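Local coordinates for protein putative N-acetylmuramoyl-L-alanine amidase,autolysin cwp6 (Peptoclostridium difficile, PDB 5J72) that probably cleaves the amide link between N-acetylmuramic acid and L-alanine in peptidoglycan with a zinc-dependent amidase domain, and carries CWB2 modules that attach it to the cell wall, at residues S364-A369 against P390-P395; A273-S278 against E348-V353; V72-S77 against D103-Q108; V12-K17 against N64-Y69. All blocks are in the same frame, centred on the assembly; numbering follows the deposited sequence.

Contact 1. Residues S364-A369 against P390-P395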
loop_
_atom_site.group_PDB
_atom_site.type_symbol
_atom_site.label_atom_id
_atom_site.label_comp_id
_atom_site.label_asym_id
_atom_site.label_seq_id
_atom_site.Cartn_x
_atom_site.Cartn_y
_atom_site.Cartn_z
ATOM N N SER A 364 4.123 -12.192 2.798
ATOM C CA SER A 364 4.924 -12.461 3.997
ATOM C C SER A 364 4.607 -11.369 5.021
ATOM O O SER A 364 4.773 -11.574 6.215
ATOM C CB SER A 364 6.404 -12.395 3.645
ATOM O OG SER A 364 6.664 -11.090 3.139
ATOM N N ALA A 365 4.170 -10.184 4.562
ATOM C CA ALA A 365 3.874 -9.109 5.508
ATOM C C ALA A 365 3.123 -7.988 4.839
ATOM O O ALA A 365 3.003 -7.999 3.619
ATOM C CB ALA A 365 5.155 -8.528 6.055
ATOM N N MET A 366 2.636 -7.028 5.630
ATOM C CA MET A 366 2.007 -5.836 5.056
ATOM C C MET A 366 2.412 -4.763 5.919
ATOM O O MET A 366 2.237 -4.873 7.118
ATOM C CB MET A 366 0.448 -5.920 5.024
ATOM C CG MET A 366 -0.209 -4.625 4.481
ATOM S SD MET A 366 -0.172 -4.661 2.692
ATOM C CE MET A 366 -1.628 -5.691 2.359
ATOM N N LEU A 367 3.013 -3.697 5.367
ATOM C CA LEU A 367 3.410 -2.575 6.215
ATOM C C LEU A 367 2.359 -1.498 6.049
ATOM O O LEU A 367 2.098 -1.092 4.917
ATOM C CB LEU A 367 4.827 -2.014 5.797
ATOM C CG LEU A 367 6.052 -2.913 6.223
ATOM C CD1 LEU A 367 6.169 -4.074 5.195
ATOM C CD2 LEU A 367 7.374 -2.123 6.248
ATOM N N VAL A 368 1.827 -0.950 7.160
ATOM C CA VAL A 368 0.710 0.001 7.026
ATOM C C VAL A 368 1.080 1.368 7.514
ATOM O O VAL A 368 1.410 1.525 8.678
ATOM C CB VAL A 368 -0.501 -0.525 7.869
ATOM C CG1 VAL A 368 -1.674 0.500 7.778
ATOM C CG2 VAL A 368 -0.931 -1.886 7.343
ATOM N N ALA A 369 1.042 2.378 6.610
ATOM C CA ALA A 369 1.393 3.732 6.943
ATOM C C ALA A 369 0.180 4.673 6.695
ATOM O O ALA A 369 -0.717 4.370 5.905
ATOM C CB ALA A 369 2.539 4.208 6.026
ATOM N N PRO A 390 4.586 -5.338 0.616
ATOM C CA PRO A 390 4.051 -4.032 0.209
ATOM C C PRO A 390 3.785 -3.084 1.336
ATOM O O PRO A 390 3.615 -3.471 2.499
ATOM C CB PRO A 390 2.708 -4.392 -0.473
ATOM C CG PRO A 390 2.288 -5.754 0.272
ATOM C CD PRO A 390 3.587 -6.446 0.632
ATOM N N ILE A 391 3.729 -1.792 0.976
ATOM C CA ILE A 391 3.275 -0.797 1.933
ATOM C C ILE A 391 1.814 -0.445 1.529
ATOM O O ILE A 391 1.544 -0.140 0.362
ATOM C CB ILE A 391 4.147 0.473 1.834
ATOM C CG1 ILE A 391 5.573 0.140 2.388
ATOM C CG2 ILE A 391 3.516 1.646 2.655
ATOM C CD1 ILE A 391 6.563 1.341 2.150
ATOM N N LEU A 392 0.912 -0.506 2.492
ATOM C CA LEU A 392 -0.481 -0.097 2.307
ATOM C C LEU A 392 -0.633 1.240 2.954
ATOM O O LEU A 392 -0.155 1.414 4.077
ATOM C CB LEU A 392 -1.371 -1.114 3.024
ATOM C CG LEU A 392 -2.876 -0.845 2.772
ATOM C CD1 LEU A 392 -3.571 -2.164 2.653
ATOM C CD2 LEU A 392 -3.396 0.002 3.960
ATOM N N ILE A 393 -1.277 2.232 2.272
ATOM C CA ILE A 393 -1.481 3.499 2.939
ATOM C C ILE A 393 -3.008 3.724 3.122
ATOM O O ILE A 393 -3.777 3.330 2.258
ATOM C CB ILE A 393 -0.882 4.711 2.167
ATOM C CG1 ILE A 393 -1.405 4.783 0.713
ATOM C CG2 ILE A 393 0.697 4.549 2.163
ATOM C CD1 ILE A 393 -0.947 6.116 -0.022
ATOM N N THR A 394 -3.394 4.359 4.216
ATOM C CA THR A 394 -4.820 4.582 4.449
ATOM C C THR A 394 -4.876 5.685 5.446
ATOM O O THR A 394 -3.917 5.950 6.173
ATOM C CB THR A 394 -5.487 3.283 4.936
ATOM O OG1 THR A 394 -6.914 3.415 4.808
ATOM C CG2 THR A 394 -5.115 2.936 6.403
ATOM N N PRO A 395 -6.009 6.417 5.493
ATOM C CA PRO A 395 -6.043 7.495 6.483
ATOM C C PRO A 395 -6.035 6.974 7.925
ATOM O O PRO A 395 -6.340 5.822 8.177
ATOM C CB PRO A 395 -7.377 8.247 6.128
ATOM C CG PRO A 395 -7.581 7.941 4.681
ATOM C CD PRO A 395 -7.177 6.467 4.594
#
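Leu367 N donates to Pro390 O at 2.9 Å, with an almost straight N-H...O angle of 175°, and this is the first of four backbone bonds that zip the strands together in parallel. Leu367 O then accepts from Leu392 N, and Leu392 O from Ala369 N. The fourth, Thr394 N to Ala369 O at 3.2 Å, is the most bent (148°). The pattern pairs Leu367 with Ile391, Val368 with Leu392 and Ala369 with Ile393. On the Val368-Leu392 face, one of two conformers of Met366 brings its sulfur between two neighbours: SD lies 3.6 Å from Pro390 CG, meeting that ring roughly at a right angle, and 3.8 Å from Leu392 CB. CG stands anti to the backbone N (chi1 177°), and the turns at chi2 and chi3 swing SD toward residues 390-395. On the other face Leu367 CB is 4.1 Å from Ile391 CG1, and helix 375-387, the crossover of this beta-alpha-beta unit, covers both residues through Ala384. Strand 411-418 flanks residues 364-369 on their other edge. All touching residues are buried, so directional backbone bonds carry the pairing while largely apolar side chains seal both faces; Ala365 O is buried without a polar partner in the model.

Contact 2. Residues A273-S278 against E348-V353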
loop_
_atom_site.group_PDB
_atom_site.type_symbol
_atom_site.label_atom_id
_atom_site.label_comp_id
_atom_site.label_asym_id
_atom_site.label_seq_id
_atom_site.Cartn_x
_atom_site.Cartn_y
_atom_site.Cartn_z
ATOM N N ALA A 273 4.871 7.939 -6.915
ATOM C CA ALA A 273 6.250 7.499 -6.630
ATOM C C ALA A 273 6.241 6.708 -5.261
ATOM O O ALA A 273 6.797 5.613 -5.144
ATOM C CB ALA A 273 7.175 8.722 -6.559
ATOM N N LEU A 274 5.619 7.265 -4.260
ATOM C CA LEU A 274 5.542 6.598 -2.963
ATOM C C LEU A 274 4.860 5.249 -3.074
ATOM O O LEU A 274 5.353 4.255 -2.533
ATOM C CB LEU A 274 4.615 7.516 -2.046
ATOM C CG LEU A 274 4.439 7.078 -0.581
ATOM C CD1 LEU A 274 3.899 8.242 0.239
ATOM C CD2 LEU A 274 3.475 5.955 -0.411
ATOM N N ASN A 275 3.722 5.191 -3.804
ATOM C CA ASN A 275 3.015 3.913 -3.925
ATOM C C ASN A 275 3.841 2.796 -4.599
ATOM O O ASN A 275 3.602 1.661 -4.282
ATOM C CB ASN A 275 1.685 4.123 -4.771
ATOM C CG ASN A 275 0.568 4.612 -3.831
ATOM O OD1 ASN A 275 0.544 4.191 -2.661
ATOM N ND2 ASN A 275 -0.334 5.540 -4.237
ATOM N N ILE A 276 4.794 3.114 -5.552
ATOM C CA ILE A 276 5.550 2.031 -6.202
ATOM C C ILE A 276 6.936 1.793 -5.506
ATOM O O ILE A 276 7.689 0.911 -5.897
ATOM C CB ILE A 276 5.727 2.419 -7.702
ATOM C CG1 ILE A 276 6.167 1.188 -8.516
ATOM C CG2 ILE A 276 6.780 3.580 -7.831
ATOM C CD1 ILE A 276 5.138 -0.027 -8.473
ATOM N N SER A 277 7.222 2.575 -4.464
ATOM C CA SER A 277 8.516 2.543 -3.753
ATOM C C SER A 277 8.887 1.163 -3.203
ATOM O O SER A 277 10.036 0.701 -3.356
ATOM C CB SER A 277 8.439 3.511 -2.541
ATOM O OG SER A 277 8.930 4.738 -3.006
ATOM N N SER A 278 7.932 0.472 -2.565
ATOM C CA SER A 278 8.327 -0.805 -1.984
ATOM C C SER A 278 8.626 -1.787 -3.077
ATOM O O SER A 278 9.497 -2.641 -2.888
ATOM C CB SER A 278 7.256 -1.367 -1.014
ATOM O OG SER A 278 6.044 -1.682 -1.703
ATOM N N GLU A 348 -6.740 4.411 -4.188
ATOM C CA GLU A 348 -6.982 3.461 -5.277
ATOM C C GLU A 348 -5.698 3.141 -5.960
ATOM O O GLU A 348 -5.499 1.985 -6.363
ATOM C CB GLU A 348 -8.020 3.986 -6.354
ATOM C CG GLU A 348 -8.449 2.765 -7.205
ATOM C CD GLU A 348 -9.565 3.123 -8.191
ATOM O OE1 GLU A 348 -9.687 4.296 -8.509
ATOM O OE2 GLU A 348 -10.280 2.209 -8.622
ATOM N N THR A 349 -4.795 4.113 -6.104
ATOM C CA THR A 349 -3.536 3.746 -6.801
ATOM C C THR A 349 -2.693 2.737 -5.897
ATOM O O THR A 349 -2.118 1.800 -6.392
ATOM C CB THR A 349 -2.713 5.009 -7.012
ATOM O OG1 THR A 349 -3.506 5.942 -7.811
ATOM C CG2 THR A 349 -1.415 4.688 -7.728
ATOM N N ASN A 350 -2.700 2.988 -4.594
ATOM C CA ASN A 350 -2.009 2.056 -3.666
ATOM C C ASN A 350 -2.593 0.648 -3.827
ATOM O O ASN A 350 -1.859 -0.349 -3.975
ATOM C CB ASN A 350 -2.185 2.575 -2.262
ATOM C CG ASN A 350 -1.419 1.723 -1.246
ATOM O OD1 ASN A 350 -2.055 1.027 -0.440
ATOM N ND2 ASN A 350 -0.045 1.723 -1.256
ATOM N N ALA A 351 -3.970 0.537 -3.873
ATOM C CA ALA A 351 -4.587 -0.804 -4.009
ATOM C C ALA A 351 -4.268 -1.402 -5.358
ATOM O O ALA A 351 -4.036 -2.630 -5.436
ATOM C CB ALA A 351 -6.134 -0.719 -3.829
ATOM N N ASN A 352 -4.212 -0.589 -6.448
ATOM C CA ASN A 352 -3.927 -1.210 -7.758
ATOM C C ASN A 352 -2.459 -1.647 -7.851
ATOM O O ASN A 352 -2.143 -2.637 -8.558
ATOM C CB ASN A 352 -4.243 -0.217 -8.943
ATOM C CG ASN A 352 -5.762 -0.178 -9.189
ATOM O OD1 ASN A 352 -6.472 -1.186 -8.926
ATOM N ND2 ASN A 352 -6.320 0.917 -9.661
ATOM N N VAL A 353 -1.560 -0.896 -7.204
ATOM C CA VAL A 353 -0.138 -1.351 -7.221
ATOM C C VAL A 353 -0.038 -2.683 -6.457
ATOM O O VAL A 353 0.663 -3.589 -6.879
ATOM C CB VAL A 353 0.753 -0.289 -6.527
ATOM C CG1 VAL A 353 2.097 -0.908 -6.072
ATOM C CG2 VAL A 353 0.972 0.897 -7.488
#
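Asn275 and Asn350 bring their amides together from different torsions: Asn275 holds CG beside its backbone N, anti to the carbonyl carbon, whereas Asn350 places CG beside its carbonyl carbon, opposite the backbone N (chi1 -176°). The two side chains cross at about a right angle, with their amide planes clearly inclined to each other. Asn350 ND2 donates to Asn275 OD1 at 2.9 Å, but the bond is bent, with an N-H...O angle of 142°, and the donor sits above the carbonyl plane rather than on a lone pair. The other end of the Asn275 amide, ND2, lies 3.7 Å from Thr349 CB and gives a hydrogen bond to Arg346 O, so both ends of this buried group have polar partners on helix 346-357. Helices 270-283 and 346-357, from successive CWB2 ranges, run nearly parallel here, their local axes 24° apart and 9.4 Å at closest approach; the pair therefore belongs to the interface between two modules. Asn350 also reaches strand 391-394, accepting from Ile393 N through OD1 and donating to Ile391 O through ND2, which fixes the rotation of its amide. One turn on, Val353 CG1 touches Asn275 O at 3.5 Å and meets Ile276 CD1 at 4.0 Å, an apolar contact beside the amide pair. Thr349 OG1 turns back to Asp345 O, just ahead of the helix.

Contact 3. Residues V72-S77 against D103-Q108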
loop_
_atom_site.group_PDB
_atom_site.type_symbol
_atom_site.label_atom_id
_atom_site.label_comp_id
_atom_site.label_asym_id
_atom_site.label_seq_id
_atom_site.Cartn_x
_atom_site.Cartn_y
_atom_site.Cartn_z
ATOM N N VAL A 72 10.976 -16.767 21.347
ATOM C CA VAL A 72 12.091 -16.042 20.699
ATOM C C VAL A 72 13.172 -17.071 20.360
ATOM O O VAL A 72 13.656 -17.775 21.273
ATOM C CB VAL A 72 12.671 -14.956 21.622
ATOM C CG1 VAL A 72 13.891 -14.303 20.916
ATOM C CG2 VAL A 72 11.583 -13.895 21.939
ATOM N N TRP A 73 13.531 -17.180 19.092
ATOM C CA TRP A 73 14.564 -18.074 18.634
ATOM C C TRP A 73 15.904 -17.393 18.850
ATOM O O TRP A 73 16.098 -16.286 18.343
ATOM C CB TRP A 73 14.376 -18.348 17.130
ATOM C CG TRP A 73 13.168 -19.114 16.849
ATOM C CD1 TRP A 73 11.995 -18.652 16.307
ATOM C CD2 TRP A 73 12.947 -20.507 17.166
ATOM N NE1 TRP A 73 11.048 -19.671 16.309
ATOM C CE2 TRP A 73 11.615 -20.820 16.820
ATOM C CE3 TRP A 73 13.769 -21.527 17.698
ATOM C CZ2 TRP A 73 11.078 -22.108 16.996
ATOM C CZ3 TRP A 73 13.237 -22.814 17.867
ATOM C CH2 TRP A 73 11.911 -23.090 17.523
ATOM N N GLU A 74 16.824 -18.042 19.570
ATOM C CA GLU A 74 18.139 -17.443 19.898
ATOM C C GLU A 74 19.218 -18.250 19.247
ATOM O O GLU A 74 19.229 -19.481 19.343
ATOM C CB GLU A 74 18.343 -17.475 21.430
ATOM C CG GLU A 74 17.273 -16.587 22.081
ATOM C CD GLU A 74 17.438 -16.419 23.612
ATOM O OE1 GLU A 74 18.501 -16.642 24.123
ATOM O OE2 GLU A 74 16.464 -16.063 24.268
ATOM N N LEU A 75 20.130 -17.582 18.565
ATOM C CA LEU A 75 21.200 -18.300 17.854
ATOM C C LEU A 75 22.183 -18.930 18.855
ATOM O O LEU A 75 22.659 -18.240 19.757
ATOM C CB LEU A 75 21.997 -17.253 16.984
ATOM C CG LEU A 75 23.180 -17.888 16.208
ATOM C CD1 LEU A 75 22.793 -18.945 15.194
ATOM C CD2 LEU A 75 23.939 -16.696 15.514
ATOM N N GLN A 76 22.477 -20.237 18.718
ATOM C CA GLN A 76 23.417 -20.939 19.638
ATOM C C GLN A 76 24.779 -21.209 19.033
ATOM O O GLN A 76 25.774 -21.149 19.752
ATOM C CB GLN A 76 22.853 -22.297 19.988
ATOM C CG GLN A 76 21.377 -22.186 20.458
ATOM C CD GLN A 76 21.307 -21.497 21.757
ATOM O OE1 GLN A 76 21.880 -21.956 22.739
ATOM N NE2 GLN A 76 20.582 -20.401 21.855
ATOM N N SER A 77 24.841 -21.495 17.765
ATOM C CA SER A 77 26.104 -21.903 17.205
ATOM C C SER A 77 26.069 -21.993 15.711
ATOM O O SER A 77 25.009 -21.995 15.080
ATOM C CB SER A 77 26.469 -23.308 17.753
ATOM O OG SER A 77 25.515 -24.277 17.319
ATOM N N ASP A 103 21.369 -9.627 18.943
ATOM C CA ASP A 103 20.990 -8.888 17.731
ATOM C C ASP A 103 20.298 -9.813 16.699
ATOM O O ASP A 103 19.673 -9.295 15.743
ATOM C CB ASP A 103 22.244 -8.383 17.004
ATOM C CG ASP A 103 23.008 -7.333 17.764
ATOM O OD1 ASP A 103 24.136 -7.043 17.371
ATOM O OD2 ASP A 103 22.473 -6.804 18.765
ATOM N N TYR A 104 20.427 -11.139 16.836
ATOM C CA TYR A 104 19.810 -12.043 15.854
ATOM C C TYR A 104 18.522 -12.718 16.380
ATOM O O TYR A 104 17.988 -13.571 15.695
ATOM C CB TYR A 104 20.813 -13.143 15.414
ATOM C CG TYR A 104 22.090 -12.476 14.989
ATOM C CD1 TYR A 104 23.205 -12.468 15.831
ATOM C CD2 TYR A 104 22.151 -11.721 13.806
ATOM C CE1 TYR A 104 24.335 -11.717 15.529
ATOM C CE2 TYR A 104 23.289 -10.949 13.500
ATOM C CZ TYR A 104 24.366 -10.951 14.379
ATOM O OH TYR A 104 25.451 -10.129 14.202
ATOM N N ASP A 105 18.031 -12.336 17.550
ATOM C CA ASP A 105 16.805 -13.000 18.084
ATOM C C ASP A 105 15.621 -12.790 17.157
ATOM O O ASP A 105 15.420 -11.662 16.675
ATOM C CB ASP A 105 16.439 -12.323 19.396
ATOM C CG ASP A 105 17.308 -12.739 20.563
ATOM O OD1 ASP A 105 18.198 -13.585 20.381
ATOM O OD2 ASP A 105 17.102 -12.215 21.639
ATOM N N VAL A 106 14.830 -13.816 16.920
ATOM C CA VAL A 106 13.678 -13.705 16.020
ATOM C C VAL A 106 12.451 -14.075 16.793
ATOM O O VAL A 106 12.465 -15.149 17.431
ATOM C CB VAL A 106 13.908 -14.645 14.800
ATOM C CG1 VAL A 106 12.622 -14.761 13.983
ATOM C CG2 VAL A 106 15.067 -14.090 13.945
ATOM N N THR A 107 11.426 -13.191 16.812
ATOM C CA THR A 107 10.219 -13.462 17.579
ATOM C C THR A 107 9.170 -14.132 16.700
ATOM O O THR A 107 8.833 -13.634 15.601
ATOM C CB THR A 107 9.689 -12.132 18.160
ATOM O OG1 THR A 107 10.722 -11.559 18.943
ATOM C CG2 THR A 107 8.465 -12.351 19.032
ATOM N N GLN A 108 8.639 -15.260 17.175
ATOM C CA GLN A 108 7.590 -15.989 16.445
ATOM C C GLN A 108 6.272 -15.690 17.114
ATOM O O GLN A 108 5.966 -16.172 18.217
ATOM C CB GLN A 108 7.882 -17.505 16.456
ATOM C CG GLN A 108 6.849 -18.310 15.661
ATOM C CD GLN A 108 7.395 -19.707 15.429
ATOM O OE1 GLN A 108 8.558 -19.888 15.088
ATOM N NE2 GLN A 108 6.525 -20.739 15.536
HETATM O O HOH W 1 17.184 -16.115 15.832
HETATM O O HOH W 2 20.235 -14.359 22.176
HETATM O O HOH W 3 19.848 -14.713 18.644
#
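An antiparallel strand pair of the N-terminal domain makes this contact, close to where calcium binds: Asp103 belongs to a calcium site observed for this protein, and a bound calcium lies about 7 Å from the side chain of Tyr104. Trp73 and Val106 form the hydrogen-bonded pair, with Trp73 N to Val106 O at 2.8 Å and Val106 N to Trp73 O at 3.1 Å. The indole adds a third bond, NE1 to Gln108 OE1 at 2.8 Å. The acceptor lies near the ring plane, at the edge of the indole, while NE1 stands above the plane of the Gln108 carbonyl. Gln108 reaches it with an extended chain, CG anti to the backbone N (chi1 -178°), and its NE2 is held by Lys65 O. At the more exposed face Val72 CG1 packs on Asp105 CB at 3.6 Å. The side chains of Glu74 and Asp105 lie side by side, pointing the same way, with carboxylate planes 27° apart; Lys102 NZ forms salt bridges with both, which probably offsets the like charges. Where the strands part, a water donates to both Trp73 O and Tyr104 O, and a second joins Leu75 N to Asp105 OD1. Strand 30-39 borders residues 72-77 on the other edge and strand 11-13 borders 106-108, while strands 3-7 and 42-51 supply side chains against Tyr104 and Trp73 respectively.

Contact 4. Residues V12-K17 against N64-Y69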
loop_
_atom_site.group_PDB
_atom_site.type_symbol
_atom_site.label_atom_id
_atom_site.label_comp_id
_atom_site.label_asym_id
_atom_site.label_seq_id
_atom_site.Cartn_x
_atom_site.Cartn_y
_atom_site.Cartn_z
ATOM N N VAL A 12 8.262 -13.316 12.917
ATOM C CA VAL A 12 7.745 -14.348 12.020
ATOM C C VAL A 12 6.484 -15.004 12.650
ATOM O O VAL A 12 6.073 -14.573 13.725
ATOM C CB VAL A 12 8.845 -15.442 11.760
ATOM C CG1 VAL A 12 10.076 -14.798 11.082
ATOM C CG2 VAL A 12 9.260 -16.124 13.068
ATOM N N VAL A 13 5.931 -15.990 11.977
ATOM C CA VAL A 13 4.820 -16.787 12.538
ATOM C C VAL A 13 5.169 -18.215 12.120
ATOM O O VAL A 13 6.068 -18.447 11.345
ATOM C CB VAL A 13 3.401 -16.395 11.988
ATOM C CG1 VAL A 13 3.072 -14.916 12.290
ATOM C CG2 VAL A 13 3.371 -16.590 10.485
ATOM N N LEU A 14 4.433 -19.198 12.624
ATOM C CA LEU A 14 4.659 -20.595 12.211
ATOM C C LEU A 14 4.489 -20.708 10.712
ATOM O O LEU A 14 3.444 -20.235 10.167
ATOM C CB LEU A 14 3.614 -21.467 12.998
ATOM C CG LEU A 14 3.778 -22.979 12.741
ATOM C CD1 LEU A 14 5.106 -23.534 13.366
ATOM C CD2 LEU A 14 2.577 -23.707 13.429
ATOM N N GLY A 15 5.480 -21.281 10.025
ATOM C CA GLY A 15 5.434 -21.436 8.584
ATOM C C GLY A 15 6.180 -20.322 7.839
ATOM O O GLY A 15 6.321 -20.401 6.625
ATOM N N SER A 16 6.643 -19.269 8.525
ATOM C CA SER A 16 7.384 -18.212 7.761
ATOM C C SER A 16 8.669 -18.737 7.188
ATOM O O SER A 16 9.267 -19.716 7.670
ATOM C CB SER A 16 7.786 -17.039 8.664
ATOM O OG SER A 16 6.664 -16.339 9.169
ATOM N N LYS A 17 9.164 -18.022 6.161
ATOM C CA LYS A 17 10.468 -18.327 5.553
ATOM C C LYS A 17 11.282 -17.045 5.672
ATOM O O LYS A 17 10.707 -15.967 5.555
ATOM C CB LYS A 17 10.344 -18.732 4.080
ATOM C CG LYS A 17 9.642 -20.082 3.968
ATOM C CD LYS A 17 9.232 -20.320 2.554
ATOM C CE LYS A 17 8.457 -21.619 2.393
ATOM N NZ LYS A 17 9.107 -22.774 3.097
ATOM N N ASN A 64 9.355 -23.692 10.979
ATOM C CA ASN A 64 8.322 -24.712 10.981
ATOM C C ASN A 64 8.262 -25.474 12.300
ATOM O O ASN A 64 7.829 -26.622 12.289
ATOM C CB ASN A 64 8.599 -25.723 9.857
ATOM C CG ASN A 64 8.398 -25.224 8.455
ATOM O OD1 ASN A 64 8.895 -25.874 7.511
ATOM N ND2 ASN A 64 7.699 -24.097 8.216
ATOM N N LYS A 65 8.628 -24.893 13.367
ATOM C CA LYS A 65 8.536 -25.539 14.691
ATOM C C LYS A 65 7.692 -24.654 15.598
ATOM O O LYS A 65 7.836 -23.434 15.582
ATOM C CB LYS A 65 9.947 -25.714 15.321
ATOM C CG LYS A 65 10.931 -26.600 14.510
ATOM C CD LYS A 65 10.561 -28.052 14.478
ATOM C CE LYS A 65 10.752 -28.745 15.818
ATOM N NZ LYS A 65 12.197 -28.836 16.220
ATOM N N ASP A 66 6.798 -25.257 16.404
ATOM C CA ASP A 66 5.923 -24.504 17.291
ATOM C C ASP A 66 6.389 -24.715 18.728
ATOM O O ASP A 66 6.192 -25.777 19.299
ATOM C CB ASP A 66 4.478 -24.961 17.072
ATOM C CG ASP A 66 3.488 -23.823 17.186
ATOM O OD1 ASP A 66 3.902 -22.693 17.503
ATOM O OD2 ASP A 66 2.302 -24.066 17.015
ATOM N N PRO A 67 6.993 -23.712 19.369
ATOM C CA PRO A 67 7.498 -23.877 20.733
ATOM C C PRO A 67 6.439 -23.991 21.824
ATOM O O PRO A 67 5.452 -23.278 21.815
ATOM C CB PRO A 67 8.435 -22.660 20.878
ATOM C CG PRO A 67 7.688 -21.587 20.069
ATOM C CD PRO A 67 7.264 -22.344 18.840
ATOM N N GLU A 68 6.684 -24.918 22.766
ATOM C CA GLU A 68 5.742 -25.140 23.883
ATOM C C GLU A 68 5.774 -23.982 24.871
ATOM O O GLU A 68 4.776 -23.708 25.559
ATOM C CB GLU A 68 6.112 -26.429 24.656
ATOM C CG GLU A 68 5.983 -27.667 23.754
ATOM C CD GLU A 68 4.539 -27.989 23.364
ATOM O OE1 GLU A 68 3.572 -27.422 23.912
ATOM O OE2 GLU A 68 4.356 -28.854 22.484
ATOM N N TYR A 69 6.932 -23.293 24.930
ATOM C CA TYR A 69 7.051 -22.196 25.897
ATOM C C TYR A 69 8.099 -21.243 25.339
ATOM O O TYR A 69 9.091 -21.721 24.744
ATOM C CB TYR A 69 7.539 -22.773 27.276
ATOM C CG TYR A 69 7.815 -21.741 28.355
ATOM C CD1 TYR A 69 6.846 -20.829 28.742
ATOM C CD2 TYR A 69 9.064 -21.693 29.004
ATOM C CE1 TYR A 69 7.100 -19.886 29.729
ATOM C CE2 TYR A 69 9.313 -20.764 30.002
ATOM C CZ TYR A 69 8.334 -19.865 30.351
ATOM O OH TYR A 69 8.597 -18.931 31.316
HETATM O O HOH W 4 8.509 -22.494 6.350
#
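Leu14 leans its isobutyl group against the backbone of Asn64 and Lys65 and the side chain of Asp66. From CB, the chain places CG anti to the backbone N (chi1 -176°), beyond which the two methyls divide the contact. CD1 rests 3.5 Å from Lys65 O and 3.9 Å from Asn64 C, on the peptide backbone; CD2 lies 3.6 Å from Asp66 OD2, and the two side chains cross at about a right angle. Next to Leu14, Gly15 CA approaches Asn64 ND2 at 3.5 Å in one of the two conformers of Asn64. These are van der Waals contacts at a surface where Leu14, Asn64 and Asp66 are all exposed and touch crystal neighbours, so the crystal may partly shape them. In that same conformer a water at the edge takes a weak bond from Asn64 ND2 and lies near Ser16 O. Within residues 12-17, Ser16 N bonds back to Val13 O at 3.0 Å, and Ser16 OG, also bonded to Glu413 OE1, accepts from Val13 N at 2.9 Å, so both backbone and side chain close the bend. Gly15, with phi 97° and psi -8°, occupies the third position, as expected of the type II beta turn that here joins strand 11-13 to strand 16-24.

Contacts 1 and 2 lie in the core near the centre of the chain and touch each other: an asparagine of contact 2 reaches strand 391-394 of contact 1, coupling a helix pair to a parallel strand pair. Contact 3 is partly buried and contact 4 superficial, both in the N-terminal domain, where they join through the neighbouring strands 11-13 and 106-113. Backbone bonds dominate contacts 1 and 3, but of these two contact 3 alone adds an indole-amide bond and bridging waters. Contact 2 relies on one bent amide bond beside a small apolar patch, and contact 4 on van der Waals touches. Contacts 2 and 3 remain about 21 Å apart at their nearest atoms.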